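Local coordinates for putative CRISPR-associated endoribonuclease-like protein Cas6 (Pyrococcus furiosus, PDB 3UFC) that probably binds CRISPR RNA as a Cas6 paralogue in the archaeal adaptive immune system that defends against viruses and other mobile genetic elements, at residues 227-230 / 231-234; 194-198 / 199-203; 102-106 / 107-111; 91-94 / 95-99; 151-155 / 156-160. All blocks are in the same frame, centred on the assembly; numbering follows the deposited sequence.

Interaction 1: 227-230 / 231-234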
loop_
_atom_site.group_PDB
_atom_site.type_symbol
_atom_site.label_atom_id
_atom_site.label_comp_id
_atom_site.label_asym_id
_atom_site.label_seq_id
_atom_site.Cartn_x
_atom_site.Cartn_y
_atom_site.Cartn_z
ATOM N N GLY A 227 4.230 -0.346 -7.932
ATOM C CA GLY A 227 4.869 0.953 -7.811
ATOM C C GLY A 227 5.890 1.104 -6.701
ATOM O O GLY A 227 6.488 0.132 -6.247
ATOM N N GLU A 228 6.081 2.346 -6.264
ATOM C CA GLU A 228 7.067 2.665 -5.234
ATOM C C GLU A 228 6.438 3.036 -3.903
ATOM O O GLU A 228 5.225 3.228 -3.808
ATOM C CB GLU A 228 7.935 3.842 -5.700
ATOM C CG GLU A 228 8.561 3.651 -7.067
ATOM C CD GLU A 228 9.294 4.891 -7.545
ATOM O OE1 GLU A 228 10.169 5.381 -6.798
ATOM O OE2 GLU A 228 8.999 5.369 -8.662
ATOM N N LYS A 229 7.284 3.139 -2.879
ATOM C CA LYS A 229 6.852 3.522 -1.535
ATOM C C LYS A 229 5.783 2.595 -0.963
ATOM O O LYS A 229 5.021 3.004 -0.085
ATOM C CB LYS A 229 6.289 4.947 -1.562
ATOM C CG LYS A 229 7.219 6.000 -2.153
ATOM C CD LYS A 229 8.473 6.161 -1.307
ATOM C CE LYS A 229 9.295 7.361 -1.760
ATOM N NZ LYS A 229 10.463 7.595 -0.863
ATOM N N THR A 230 5.725 1.354 -1.435
ATOM C CA THR A 230 4.684 0.450 -0.957
ATOM C C THR A 230 4.684 0.216 0.554
ATOM O O THR A 230 3.616 0.106 1.162
ATOM C CB THR A 230 4.728 -0.919 -1.703
ATOM O OG1 THR A 230 5.951 -1.609 -1.406
ATOM C CG2 THR A 230 4.626 -0.690 -3.214
ATOM N N ASN A 231 5.867 0.160 1.158
ATOM C CA ASN A 231 5.976 -0.069 2.598
ATOM C C ASN A 231 5.441 1.104 3.418
ATOM O O ASN A 231 5.207 0.972 4.622
ATOM C CB ASN A 231 7.430 -0.361 2.982
ATOM C CG ASN A 231 8.351 0.805 2.709
ATOM O OD1 ASN A 231 8.326 1.389 1.628
ATOM N ND2 ASN A 231 9.185 1.145 3.691
ATOM N N LEU A 232 5.233 2.245 2.763
ATOM C CA LEU A 232 4.701 3.419 3.447
ATOM C C LEU A 232 3.183 3.456 3.305
ATOM O O LEU A 232 2.534 4.433 3.691
ATOM C CB LEU A 232 5.307 4.705 2.872
ATOM C CG LEU A 232 6.827 4.840 2.981
ATOM C CD1 LEU A 232 7.251 6.182 2.392
ATOM C CD2 LEU A 232 7.260 4.731 4.441
ATOM N N GLY A 233 2.622 2.392 2.737
ATOM C CA GLY A 233 1.180 2.311 2.575
ATOM C C GLY A 233 0.660 2.692 1.203
ATOM O O GLY A 233 -0.387 3.336 1.091
ATOM N N PHE A 234 1.375 2.276 0.159
ATOM C CA PHE A 234 0.989 2.588 -1.211
ATOM C C PHE A 234 1.008 1.398 -2.156
ATOM O O PHE A 234 1.672 0.394 -1.902
ATOM C CB PHE A 234 1.928 3.654 -1.798
ATOM C CG PHE A 234 1.792 4.999 -1.155
ATOM C CD1 PHE A 234 2.549 5.331 -0.033
ATOM C CD2 PHE A 234 0.881 5.924 -1.652
ATOM C CE1 PHE A 234 2.398 6.577 0.591
ATOM C CE2 PHE A 234 0.720 7.171 -1.040
ATOM C CZ PHE A 234 1.481 7.495 0.084
#
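The carbonyl of Thr230 is gripped twice. Gly233 N donates to Thr230 O at 2.9 Å, and Phe234 N adds a longer bond to the same oxygen at 3.3 Å, both from one face of the carbonyl plane. One residue earlier, Lys229 O takes the N-H of Leu232 at 3.0 Å, as in a short 3-10 turn. The ring of Phe234 brings its edge to that same oxygen, with CD1 lying 3.4 Å from Lys229 O. Farther out, the CD of Lys229 runs alongside CD1 of Leu232 as an apolar neighbour.

Chi1 of 65° places OG1 of Thr230 where it bonds to the carbonyl of Trp52, while the CA-H of Thr230 points at Phe234 O, 3.2 Å from CA. Phe234 O also takes the hydroxyl of Thr53, and Leu232 O the side-chain amide of Asn23. Glu228 OE2 accepts from the N-H of Arg137, and Asn231 ND2 donates to Leu45 O. The backbone angles at 233 and 227 suit glycine, since a CB there would jam against the preceding carbonyl O. The spacing of these glycines fits the glycine-rich loop of Cas6-type RAMP proteins. Its polar side chains Glu228, Thr230 and Asn231 have defined partners inside the fold, which implies a loop of set shape.

Interaction 2: 194-198 / 199-203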
loop_
_atom_site.group_PDB
_atom_site.type_symbol
_atom_site.label_atom_id
_atom_site.label_comp_id
_atom_site.label_asym_id
_atom_site.label_seq_id
_atom_site.Cartn_x
_atom_site.Cartn_y
_atom_site.Cartn_z
ATOM N N ARG A 194 -3.126 13.134 -3.481
ATOM C CA ARG A 194 -1.970 13.818 -2.929
ATOM C C ARG A 194 -1.973 13.589 -1.425
ATOM O O ARG A 194 -2.954 13.881 -0.750
ATOM C CB ARG A 194 -2.058 15.319 -3.231
ATOM C CG ARG A 194 -0.830 16.101 -2.809
ATOM C CD ARG A 194 -0.971 17.580 -3.126
ATOM N NE ARG A 194 -2.014 18.222 -2.331
ATOM C CZ ARG A 194 -2.221 19.537 -2.299
ATOM N NH1 ARG A 194 -1.454 20.347 -3.016
ATOM N NH2 ARG A 194 -3.191 20.043 -1.546
ATOM N N LEU A 195 -0.872 13.068 -0.904
ATOM C CA LEU A 195 -0.773 12.782 0.516
ATOM C C LEU A 195 0.574 13.178 1.086
ATOM O O LEU A 195 1.613 12.976 0.458
ATOM C CB LEU A 195 -0.982 11.283 0.765
ATOM C CG LEU A 195 -2.344 10.679 0.409
ATOM C CD1 LEU A 195 -2.270 9.159 0.534
ATOM C CD2 LEU A 195 -3.425 11.251 1.337
ATOM N N ILE A 196 0.557 13.736 2.290
ATOM C CA ILE A 196 1.799 14.100 2.945
ATOM C C ILE A 196 2.286 12.851 3.660
ATOM O O ILE A 196 1.567 12.274 4.475
ATOM C CB ILE A 196 1.598 15.223 3.983
ATOM C CG1 ILE A 196 1.373 16.553 3.261
ATOM C CG2 ILE A 196 2.806 15.292 4.917
ATOM C CD1 ILE A 196 1.090 17.717 4.189
ATOM N N VAL A 197 3.496 12.422 3.332
ATOM C CA VAL A 197 4.084 11.249 3.960
ATOM C C VAL A 197 5.280 11.757 4.744
ATOM O O VAL A 197 6.331 12.060 4.172
ATOM C CB VAL A 197 4.541 10.219 2.914
ATOM C CG1 VAL A 197 5.131 8.995 3.610
ATOM C CG2 VAL A 197 3.358 9.826 2.038
ATOM N N LYS A 198 5.095 11.863 6.054
ATOM C CA LYS A 198 6.116 12.365 6.959
ATOM C C LYS A 198 6.313 13.873 6.752
ATOM O O LYS A 198 5.695 14.684 7.439
ATOM C CB LYS A 198 7.451 11.644 6.755
ATOM C CG LYS A 198 8.508 12.087 7.763
ATOM C CD LYS A 198 9.853 11.430 7.523
ATOM C CE LYS A 198 10.854 11.857 8.589
ATOM N NZ LYS A 198 12.199 11.271 8.354
ATOM N N ASP A 199 7.150 14.244 5.789
ATOM C CA ASP A 199 7.421 15.658 5.544
ATOM C C ASP A 199 7.292 16.096 4.089
ATOM O O ASP A 199 7.534 17.263 3.770
ATOM C CB ASP A 199 8.825 15.986 6.050
ATOM C CG ASP A 199 9.875 15.046 5.486
ATOM O OD1 ASP A 199 10.987 14.983 6.051
ATOM O OD2 ASP A 199 9.590 14.370 4.474
ATOM N N SER A 200 6.903 15.179 3.207
ATOM C CA SER A 200 6.770 15.519 1.795
ATOM C C SER A 200 5.510 14.966 1.137
ATOM O O SER A 200 5.008 13.900 1.510
ATOM C CB SER A 200 7.991 15.011 1.026
ATOM O OG SER A 200 9.192 15.452 1.636
ATOM N N TYR A 201 5.002 15.699 0.153
ATOM C CA TYR A 201 3.827 15.269 -0.581
ATOM C C TYR A 201 4.214 14.124 -1.503
ATOM O O TYR A 201 5.297 14.119 -2.083
ATOM C CB TYR A 201 3.274 16.392 -1.460
ATOM C CG TYR A 201 2.239 17.285 -0.816
ATOM C CD1 TYR A 201 1.120 16.746 -0.184
ATOM C CD2 TYR A 201 2.350 18.674 -0.889
ATOM C CE1 TYR A 201 0.128 17.571 0.360
ATOM C CE2 TYR A 201 1.366 19.509 -0.350
ATOM C CZ TYR A 201 0.258 18.947 0.273
ATOM O OH TYR A 201 -0.718 19.760 0.804
ATOM N N ILE A 202 3.330 13.146 -1.622
ATOM C CA ILE A 202 3.555 12.041 -2.533
ATOM C C ILE A 202 2.266 11.973 -3.329
ATOM O O ILE A 202 1.185 11.864 -2.758
ATOM C CB ILE A 202 3.794 10.714 -1.797
ATOM C CG1 ILE A 202 5.120 10.778 -1.035
ATOM C CG2 ILE A 202 3.823 9.561 -2.810
ATOM C CD1 ILE A 202 5.558 9.452 -0.425
ATOM N N ARG A 203 2.379 12.095 -4.644
ATOM C CA ARG A 203 1.215 12.055 -5.512
ATOM C C ARG A 203 1.132 10.699 -6.186
ATOM O O ARG A 203 2.131 10.176 -6.680
ATOM C CB ARG A 203 1.297 13.166 -6.562
ATOM C CG ARG A 203 1.038 14.555 -5.998
ATOM C CD ARG A 203 1.455 15.630 -6.988
ATOM N NE ARG A 203 2.592 16.387 -6.476
ATOM C CZ ARG A 203 2.505 17.297 -5.512
ATOM N NH1 ARG A 203 1.331 17.568 -4.964
ATOM N NH2 ARG A 203 3.593 17.916 -5.080
#
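Ile202 N donates to Leu195 O at 2.7 Å, the shortest bond between 194-198 and 199-203, and Leu195 N returns the favour to Ile202 O. Nearer the bend, Val197 N meets Ser200 O at 2.8 Å in an almost straight line (175°). Val197 O receives two weak bonds from beyond the bend, from Asp199 N and Ser200 N, so the two-residue connection Lys198-Asp199 is held less firmly than the strands.

On the face carrying Arg194, Ile196, Tyr201 and Arg203, the main event is a diagonal stack. The first torsion of Arg194 (chi1 -175°) sends its chain outward, and a bend at chi3 lays the guanidinium flat on the phenol, planes 11° apart and centres 4.3 Å apart. The CD of Arg194 sits over the ring centre, 3.7 Å from the Tyr201 centroid, in a CH-pi contact, and the phenol oxygen lies over the centre of the guanidinium, stacked rather than hydrogen-bonded. Ile196, directly across from Tyr201, brings CG1 to within 3.3 Å of Tyr201 CE1. An aromatic residue suits this exposed face because it offers pi surface to a cation and bulk to an isoleucine.

On the other face, beside Ser200, Leu195, Val197 and Ile202 form an apolar patch, where CG2 of Val197 presses tightly on CD1 of Ile202, 3.3 Å away. Beneath it lie Leu232 and Phe234 of the glycine-rich loop, with Val135 against Ile202 and Asn23 of helix 23-37 against Leu195. Strand 183-197 forms an outer edge of the four-stranded sheet, and strand 200-213 joins it to strand 125-130.

Interaction 3: 102-106 / 107-111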
loop_
_atom_site.group_PDB
_atom_site.type_symbol
_atom_site.label_atom_id
_atom_site.label_comp_id
_atom_site.label_asym_id
_atom_site.label_seq_id
_atom_site.Cartn_x
_atom_site.Cartn_y
_atom_site.Cartn_z
ATOM N N PHE A 102 -3.833 1.587 18.098
ATOM C CA PHE A 102 -3.263 2.465 17.081
ATOM C C PHE A 102 -3.715 3.898 17.316
ATOM O O PHE A 102 -4.860 4.147 17.691
ATOM C CB PHE A 102 -3.678 2.041 15.666
ATOM C CG PHE A 102 -2.893 0.881 15.121
ATOM C CD1 PHE A 102 -3.388 -0.419 15.209
ATOM C CD2 PHE A 102 -1.650 1.087 14.525
ATOM C CE1 PHE A 102 -2.652 -1.500 14.711
ATOM C CE2 PHE A 102 -0.911 0.021 14.027
ATOM C CZ PHE A 102 -1.412 -1.278 14.119
ATOM N N LYS A 103 -2.802 4.835 17.087
ATOM C CA LYS A 103 -3.083 6.251 17.257
ATOM C C LYS A 103 -2.948 6.948 15.906
ATOM O O LYS A 103 -1.886 6.916 15.287
ATOM C CB LYS A 103 -2.092 6.850 18.260
ATOM C CG LYS A 103 -2.328 8.309 18.605
ATOM C CD LYS A 103 -3.634 8.499 19.363
ATOM C CE LYS A 103 -3.738 9.913 19.920
ATOM N NZ LYS A 103 -5.020 10.137 20.646
ATOM N N ILE A 104 -4.037 7.547 15.437
ATOM C CA ILE A 104 -4.036 8.266 14.168
ATOM C C ILE A 104 -4.426 9.697 14.524
ATOM O O ILE A 104 -5.595 9.981 14.799
ATOM C CB ILE A 104 -5.066 7.675 13.161
ATOM C CG1 ILE A 104 -4.624 6.284 12.690
ATOM C CG2 ILE A 104 -5.190 8.582 11.949
ATOM C CD1 ILE A 104 -4.623 5.226 13.769
ATOM N N GLY A 105 -3.445 10.594 14.528
ATOM C CA GLY A 105 -3.730 11.966 14.901
ATOM C C GLY A 105 -4.112 11.936 16.370
ATOM O O GLY A 105 -3.365 11.408 17.193
ATOM N N ASP A 106 -5.277 12.477 16.705
ATOM C CA ASP A 106 -5.730 12.484 18.094
ATOM C C ASP A 106 -6.789 11.416 18.324
ATOM O O ASP A 106 -7.448 11.399 19.362
ATOM C CB ASP A 106 -6.305 13.854 18.458
ATOM C CG ASP A 106 -5.282 14.965 18.333
ATOM O OD1 ASP A 106 -4.266 14.918 19.058
ATOM O OD2 ASP A 106 -5.492 15.878 17.507
ATOM N N VAL A 107 -6.947 10.523 17.353
ATOM C CA VAL A 107 -7.939 9.462 17.453
ATOM C C VAL A 107 -7.299 8.110 17.749
ATOM O O VAL A 107 -6.372 7.680 17.056
ATOM C CB VAL A 107 -8.757 9.351 16.147
ATOM C CG1 VAL A 107 -9.874 8.324 16.309
ATOM C CG2 VAL A 107 -9.328 10.710 15.784
ATOM N N GLY A 108 -7.796 7.449 18.789
ATOM C CA GLY A 108 -7.280 6.144 19.155
ATOM C C GLY A 108 -8.160 5.052 18.574
ATOM O O GLY A 108 -9.359 5.254 18.371
ATOM N N PHE A 109 -7.562 3.899 18.295
ATOM C CA PHE A 109 -8.283 2.763 17.736
ATOM C C PHE A 109 -7.864 1.486 18.451
ATOM O O PHE A 109 -6.728 1.362 18.918
ATOM C CB PHE A 109 -7.958 2.583 16.248
ATOM C CG PHE A 109 -8.537 3.636 15.354
ATOM C CD1 PHE A 109 -9.746 3.423 14.701
ATOM C CD2 PHE A 109 -7.864 4.839 15.147
ATOM C CE1 PHE A 109 -10.281 4.393 13.847
ATOM C CE2 PHE A 109 -8.390 5.817 14.297
ATOM C CZ PHE A 109 -9.602 5.590 13.647
ATOM N N LEU A 110 -8.786 0.539 18.531
ATOM C CA LEU A 110 -8.489 -0.750 19.134
ATOM C C LEU A 110 -8.665 -1.772 18.016
ATOM O O LEU A 110 -9.648 -1.720 17.281
ATOM C CB LEU A 110 -9.462 -1.053 20.281
ATOM C CG LEU A 110 -9.204 -2.354 21.050
ATOM C CD1 LEU A 110 -7.764 -2.390 21.544
ATOM C CD2 LEU A 110 -10.174 -2.458 22.226
ATOM N N VAL A 111 -7.705 -2.674 17.855
ATOM C CA VAL A 111 -7.836 -3.692 16.818
ATOM C C VAL A 111 -8.951 -4.628 17.278
ATOM O O VAL A 111 -8.842 -5.261 18.326
ATOM C CB VAL A 111 -6.531 -4.497 16.638
ATOM C CG1 VAL A 111 -6.774 -5.676 15.702
ATOM C CG2 VAL A 111 -5.444 -3.594 16.074
#
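Ile104 lies against Phe109, two residues beyond its own partner Val107 on the opposite strand and diagonally across the same face. Its CB stands 4.0 Å from Phe109 CE2, and CG1 keeps much the same distance from that atom. A turn at chi2 (66°) then swings the terminal CD1 back to 3.5 Å from Phe109 CD2. The two side chains run at about a right angle, the branched isoleucine laying its terminal methyl by the CD2-CE2 side of the ring.

The ring of Phe109 also receives Phe102 O at its edge. Phe102 in turn points an edge of its own ring at Val111, where CG2 lies in the ring plane, 3.7 Å from Phe102 CE1. The buried Phe102, Ile104, Val107 and Phe109 thus line this face, Val111 continues its apolar side, and Lys33 adds a cation-pi contact to Phe102. The other face bears Lys103, whose NZ makes a weak bond to Asp106 O at the bend.

Backbone bonds pair Phe102 N with Phe109 O at 3.0 Å and Phe109 N with Phe102 O at 2.8 Å, with a matching set between Ile104 and Val107. Between the latter two runs a type II' turn in which Gly105 takes the positive phi of 66° that glycine tolerates readily. This is the classic two-residue beta hairpin; it adds strand 101-104 to the edge of the N-terminal ferredoxin-like sheet, beyond strand 107-116.

Interaction 4: 91-94 / 95-99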
loop_
_atom_site.group_PDB
_atom_site.type_symbol
_atom_site.label_atom_id
_atom_site.label_comp_id
_atom_site.label_asym_id
_atom_site.label_seq_id
_atom_site.Cartn_x
_atom_site.Cartn_y
_atom_site.Cartn_z
ATOM N N GLY A 91 5.084 -11.626 11.753
ATOM C CA GLY A 91 5.689 -10.670 12.661
ATOM C C GLY A 91 4.709 -9.540 12.935
ATOM O O GLY A 91 4.553 -9.098 14.076
ATOM N N ILE A 92 4.032 -9.079 11.886
ATOM C CA ILE A 92 3.055 -7.998 12.013
ATOM C C ILE A 92 1.822 -8.436 12.806
ATOM O O ILE A 92 1.363 -7.718 13.695
ATOM C CB ILE A 92 2.604 -7.483 10.616
ATOM C CG1 ILE A 92 3.751 -6.709 9.954
ATOM C CG2 ILE A 92 1.374 -6.590 10.752
ATOM C CD1 ILE A 92 3.469 -6.285 8.520
ATOM N N VAL A 93 1.284 -9.608 12.479
ATOM C CA VAL A 93 0.110 -10.124 13.177
ATOM C C VAL A 93 0.381 -10.299 14.669
ATOM O O VAL A 93 -0.403 -9.850 15.506
ATOM C CB VAL A 93 -0.347 -11.476 12.584
ATOM C CG1 VAL A 93 -1.317 -12.174 13.543
ATOM C CG2 VAL A 93 -1.028 -11.240 11.244
ATOM N N GLU A 94 1.491 -10.954 14.999
ATOM C CA GLU A 94 1.859 -11.175 16.392
ATOM C C GLU A 94 2.111 -9.846 17.088
ATOM O O GLU A 94 1.673 -9.632 18.221
ATOM C CB GLU A 94 3.113 -12.051 16.479
ATOM C CG GLU A 94 2.876 -13.507 16.121
ATOM C CD GLU A 94 4.158 -14.325 16.108
ATOM O OE1 GLU A 94 4.975 -14.171 17.043
ATOM O OE2 GLU A 94 4.341 -15.127 15.165
ATOM N N GLY A 95 2.825 -8.955 16.407
ATOM C CA GLY A 95 3.121 -7.654 16.974
ATOM C C GLY A 95 1.867 -6.875 17.315
ATOM O O GLY A 95 1.814 -6.191 18.336
ATOM N N ILE A 96 0.852 -6.981 16.465
ATOM C CA ILE A 96 -0.406 -6.274 16.680
ATOM C C ILE A 96 -1.267 -6.964 17.740
ATOM O O ILE A 96 -1.993 -6.305 18.486
ATOM C CB ILE A 96 -1.198 -6.155 15.356
ATOM C CG1 ILE A 96 -0.463 -5.204 14.405
ATOM C CG2 ILE A 96 -2.613 -5.669 15.629
ATOM C CD1 ILE A 96 -1.122 -5.042 13.054
ATOM N N GLU A 97 -1.187 -8.288 17.806
ATOM C CA GLU A 97 -1.952 -9.030 18.801
ATOM C C GLU A 97 -1.457 -8.669 20.198
ATOM O O GLU A 97 -2.239 -8.607 21.142
ATOM C CB GLU A 97 -1.817 -10.539 18.570
ATOM C CG GLU A 97 -2.710 -11.072 17.463
ATOM C CD GLU A 97 -4.179 -11.068 17.853
ATOM O OE1 GLU A 97 -4.554 -11.853 18.750
ATOM O OE2 GLU A 97 -4.956 -10.282 17.271
ATOM N N LYS A 98 -0.156 -8.417 20.313
ATOM C CA LYS A 98 0.455 -8.057 21.591
ATOM C C LYS A 98 0.225 -6.592 21.959
ATOM O O LYS A 98 0.110 -6.254 23.138
ATOM C CB LYS A 98 1.957 -8.339 21.553
ATOM C CG LYS A 98 2.713 -7.866 22.789
ATOM C CD LYS A 98 4.197 -8.170 22.666
ATOM C CE LYS A 98 4.965 -7.698 23.889
ATOM N NZ LYS A 98 6.425 -7.990 23.777
ATOM N N SER A 99 0.175 -5.727 20.949
ATOM C CA SER A 99 -0.043 -4.297 21.162
ATOM C C SER A 99 -1.113 -3.846 20.165
ATOM O O SER A 99 -0.807 -3.213 19.153
ATOM C CB SER A 99 1.264 -3.539 20.929
ATOM O OG SER A 99 1.108 -2.159 21.194
#
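The last turns of helix 86-98, in the N-terminal ferredoxin-like domain, bring Ile92 against Ile96 one turn later. The two isoleucines lie side by side and point the same way, with CG2 of Ile92 3.7 Å from CD1 of Ile96. Ile96 also folds over the helix backbone: its CG1, anti to its own carbonyl carbon (chi1 -69°), passes 3.2 Å from Ile92 O. Branching at CB puts a broad apolar flank close to the backbone, which suits a buried helix face.

The backbone repeats one bond from each carbonyl to the N-H four residues on. Gly95 N meets Gly91 O at 2.9 Å, Ile96 N meets Ile92 O at 2.9 Å, Glu97 N meets Val93 O at 2.9 Å, and Lys98 N closes on Glu94 O at 3.0 Å. Ser99 N still reaches Gly95 O, although Ser99 itself has left helical angles and so ends the helix. Gly91 and Gly95 sit one turn apart and are buried; a CB on Gly95 would lie tight against Gly91 O. The charged ends of Glu94, Glu97 and Lys98 lead outward, as expected of exposed positions.

The Ile92 side faces helix 23-37, at Ile30 and Ala34. Ile96 settles on the sheet, touching Ile7 of strand 3-11 and Val111 and Ile114 of strand 107-116, while Val93 reaches Ile5.

Interaction 5: 151-155 / 156-160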
loop_
_atom_site.group_PDB
_atom_site.type_symbol
_atom_site.label_atom_id
_atom_site.label_comp_id
_atom_site.label_asym_id
_atom_site.label_seq_id
_atom_site.Cartn_x
_atom_site.Cartn_y
_atom_site.Cartn_z
ATOM N N LEU A 151 4.400 10.517 -11.415
ATOM C CA LEU A 151 3.701 10.292 -12.673
ATOM C C LEU A 151 2.330 9.652 -12.483
ATOM O O LEU A 151 2.054 9.045 -11.448
ATOM C CB LEU A 151 4.554 9.398 -13.577
ATOM C CG LEU A 151 5.955 9.932 -13.902
ATOM C CD1 LEU A 151 6.783 8.837 -14.555
ATOM C CD2 LEU A 151 5.844 11.154 -14.819
ATOM N N TYR A 152 1.487 9.798 -13.505
ATOM C CA TYR A 152 0.134 9.247 -13.523
ATOM C C TYR A 152 0.008 8.400 -14.789
ATOM O O TYR A 152 0.792 8.562 -15.723
ATOM C CB TYR A 152 -0.895 10.373 -13.561
ATOM C CG TYR A 152 -0.739 11.381 -12.450
ATOM C CD1 TYR A 152 -1.147 11.087 -11.152
ATOM C CD2 TYR A 152 -0.180 12.636 -12.698
ATOM C CE1 TYR A 152 -1.011 12.019 -10.127
ATOM C CE2 TYR A 152 -0.034 13.575 -11.679
ATOM C CZ TYR A 152 -0.456 13.260 -10.398
ATOM O OH TYR A 152 -0.348 14.193 -9.397
ATOM N N PRO A 153 -0.989 7.500 -14.844
ATOM C CA PRO A 153 -1.192 6.635 -16.009
ATOM C C PRO A 153 -1.266 7.339 -17.364
ATOM O O PRO A 153 -0.971 6.727 -18.390
ATOM C CB PRO A 153 -2.485 5.896 -15.668
ATOM C CG PRO A 153 -2.435 5.817 -14.175
ATOM C CD PRO A 153 -1.997 7.213 -13.807
ATOM N N HIS A 154 -1.653 8.613 -17.381
ATOM C CA HIS A 154 -1.737 9.328 -18.654
ATOM C C HIS A 154 -0.398 9.902 -19.108
ATOM O O HIS A 154 -0.296 10.452 -20.202
ATOM C CB HIS A 154 -2.790 10.447 -18.598
ATOM C CG HIS A 154 -2.539 11.478 -17.542
ATOM N ND1 HIS A 154 -3.125 11.426 -16.296
ATOM C CD2 HIS A 154 -1.781 12.600 -17.555
ATOM C CE1 HIS A 154 -2.742 12.474 -15.587
ATOM N NE2 HIS A 154 -1.926 13.203 -16.327
ATOM N N ASP A 155 0.628 9.765 -18.272
ATOM C CA ASP A 155 1.966 10.254 -18.602
ATOM C C ASP A 155 2.694 9.250 -19.494
ATOM O O ASP A 155 2.668 8.044 -19.237
ATOM C CB ASP A 155 2.776 10.479 -17.322
ATOM C CG ASP A 155 2.363 11.733 -16.582
ATOM O OD1 ASP A 155 2.226 11.687 -15.341
ATOM O OD2 ASP A 155 2.188 12.775 -17.244
ATOM N N GLU A 156 3.351 9.750 -20.539
ATOM C CA GLU A 156 4.080 8.891 -21.472
ATOM C C GLU A 156 5.096 7.968 -20.802
ATOM O O GLU A 156 5.270 6.826 -21.221
ATOM C CB GLU A 156 4.812 9.735 -22.519
ATOM C CG GLU A 156 3.914 10.545 -23.430
ATOM C CD GLU A 156 4.691 11.190 -24.564
ATOM O OE1 GLU A 156 5.672 11.914 -24.280
ATOM O OE2 GLU A 156 4.322 10.971 -25.738
ATOM N N LEU A 157 5.774 8.467 -19.772
ATOM C CA LEU A 157 6.783 7.675 -19.067
ATOM C C LEU A 157 6.243 6.725 -17.994
ATOM O O LEU A 157 6.979 5.875 -17.501
ATOM C CB LEU A 157 7.818 8.599 -18.418
ATOM C CG LEU A 157 8.950 9.172 -19.273
ATOM C CD1 LEU A 157 8.392 9.902 -20.483
ATOM C CD2 LEU A 157 9.782 10.113 -18.414
ATOM N N PHE A 158 4.972 6.871 -17.632
ATOM C CA PHE A 158 4.369 6.036 -16.588
ATOM C C PHE A 158 4.660 4.540 -16.724
ATOM O O PHE A 158 5.298 3.937 -15.854
ATOM C CB PHE A 158 2.851 6.244 -16.550
ATOM C CG PHE A 158 2.167 5.523 -15.411
ATOM C CD1 PHE A 158 2.132 6.077 -14.137
ATOM C CD2 PHE A 158 1.575 4.281 -15.611
ATOM C CE1 PHE A 158 1.518 5.404 -13.078
ATOM C CE2 PHE A 158 0.958 3.597 -14.558
ATOM C CZ PHE A 158 0.929 4.157 -13.295
ATOM N N LEU A 159 4.191 3.943 -17.815
ATOM C CA LEU A 159 4.378 2.516 -18.029
ATOM C C LEU A 159 5.833 2.061 -17.951
ATOM O O LEU A 159 6.144 1.120 -17.226
ATOM C CB LEU A 159 3.766 2.087 -19.370
ATOM C CG LEU A 159 3.893 0.588 -19.670
ATOM C CD1 LEU A 159 3.264 -0.213 -18.539
ATOM C CD2 LEU A 159 3.222 0.263 -20.997
ATOM N N ASP A 160 6.728 2.715 -18.687
ATOM C CA ASP A 160 8.134 2.321 -18.646
ATOM C C ASP A 160 8.720 2.474 -17.251
ATOM O O ASP A 160 9.523 1.644 -16.815
ATOM C CB ASP A 160 8.960 3.121 -19.654
ATOM C CG ASP A 160 8.732 2.657 -21.079
ATOM O OD1 ASP A 160 8.371 1.474 -21.264
ATOM O OD2 ASP A 160 8.924 3.463 -22.011
HETATM O O HOH W 1 2.625 5.223 -19.971
#
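Phe158 and Pro153 form the close-packed part of this turn. With CG of Phe158 anti to its own N (chi1 -174°), the ring lies against Pro153, whose CA stands over one face, 3.7 Å from the Phe158 ring centroid and 15° off the ring normal, in a CH-pi contact. The pyrrolidine runs alongside the ring, its CG 3.9 Å from Phe158 CZ. Set by the backbone, Phe158 CB comes within 3.2 Å of Tyr152 O. Leu151 adds a looser apolar side, with CB toward CD1 of the phenylalanine and CD1 4.0 Å from Leu157 CB. Ile185 and Val136 meet the same aromatic.

The other side is open to water. His154 and Glu156 are exposed, as is Leu157 overall, although its CB rests on Leu151. A bridging water donates to Asp155 O at 2.9 Å and accepts from Leu159 N at 3.0 Å.

A type I turn from Tyr152 to Asp155 links the two regions. Asp155 OD1 receives Tyr152 N at 2.7 Å, on its anti side, and Asp155 N bonds back to Tyr152 O. Proline fits the turn's second position, where phi is -52°. Where the chain turns into helix 158-174, Phe158 N reaches Asp155 O at 3.0 Å. Asp155 thus serves the turn with its carboxylate and, directly or through water, the N-H groups of Phe158 and Leu159 with its carbonyl; the N-H of Tyr152 on OD1 would probably favour the charged form.

In the fold
Along the chain the contacts come in series, in the order 4, 3, 5, 2, 1, and none nests in or crosses another. Interaction 4 completes the end of helix 86-98; interaction 3 then closes the hairpin that follows, and the two touch where Ile96 meets Val111 and Phe102, tying helix to sheet in the N-terminal domain. Interaction 5 closes the turn between strand 145-151 and helix 158-174, about 36 Å, centre to centre, from interaction 3. Interaction 2 closes the hairpin of strands 183-197 and 200-213, reaching interaction 5 through Arg203 and Tyr152. Interaction 1, the glycine-rich loop, packs on it through Leu232 and Phe234 and lies nearest the chain's centre.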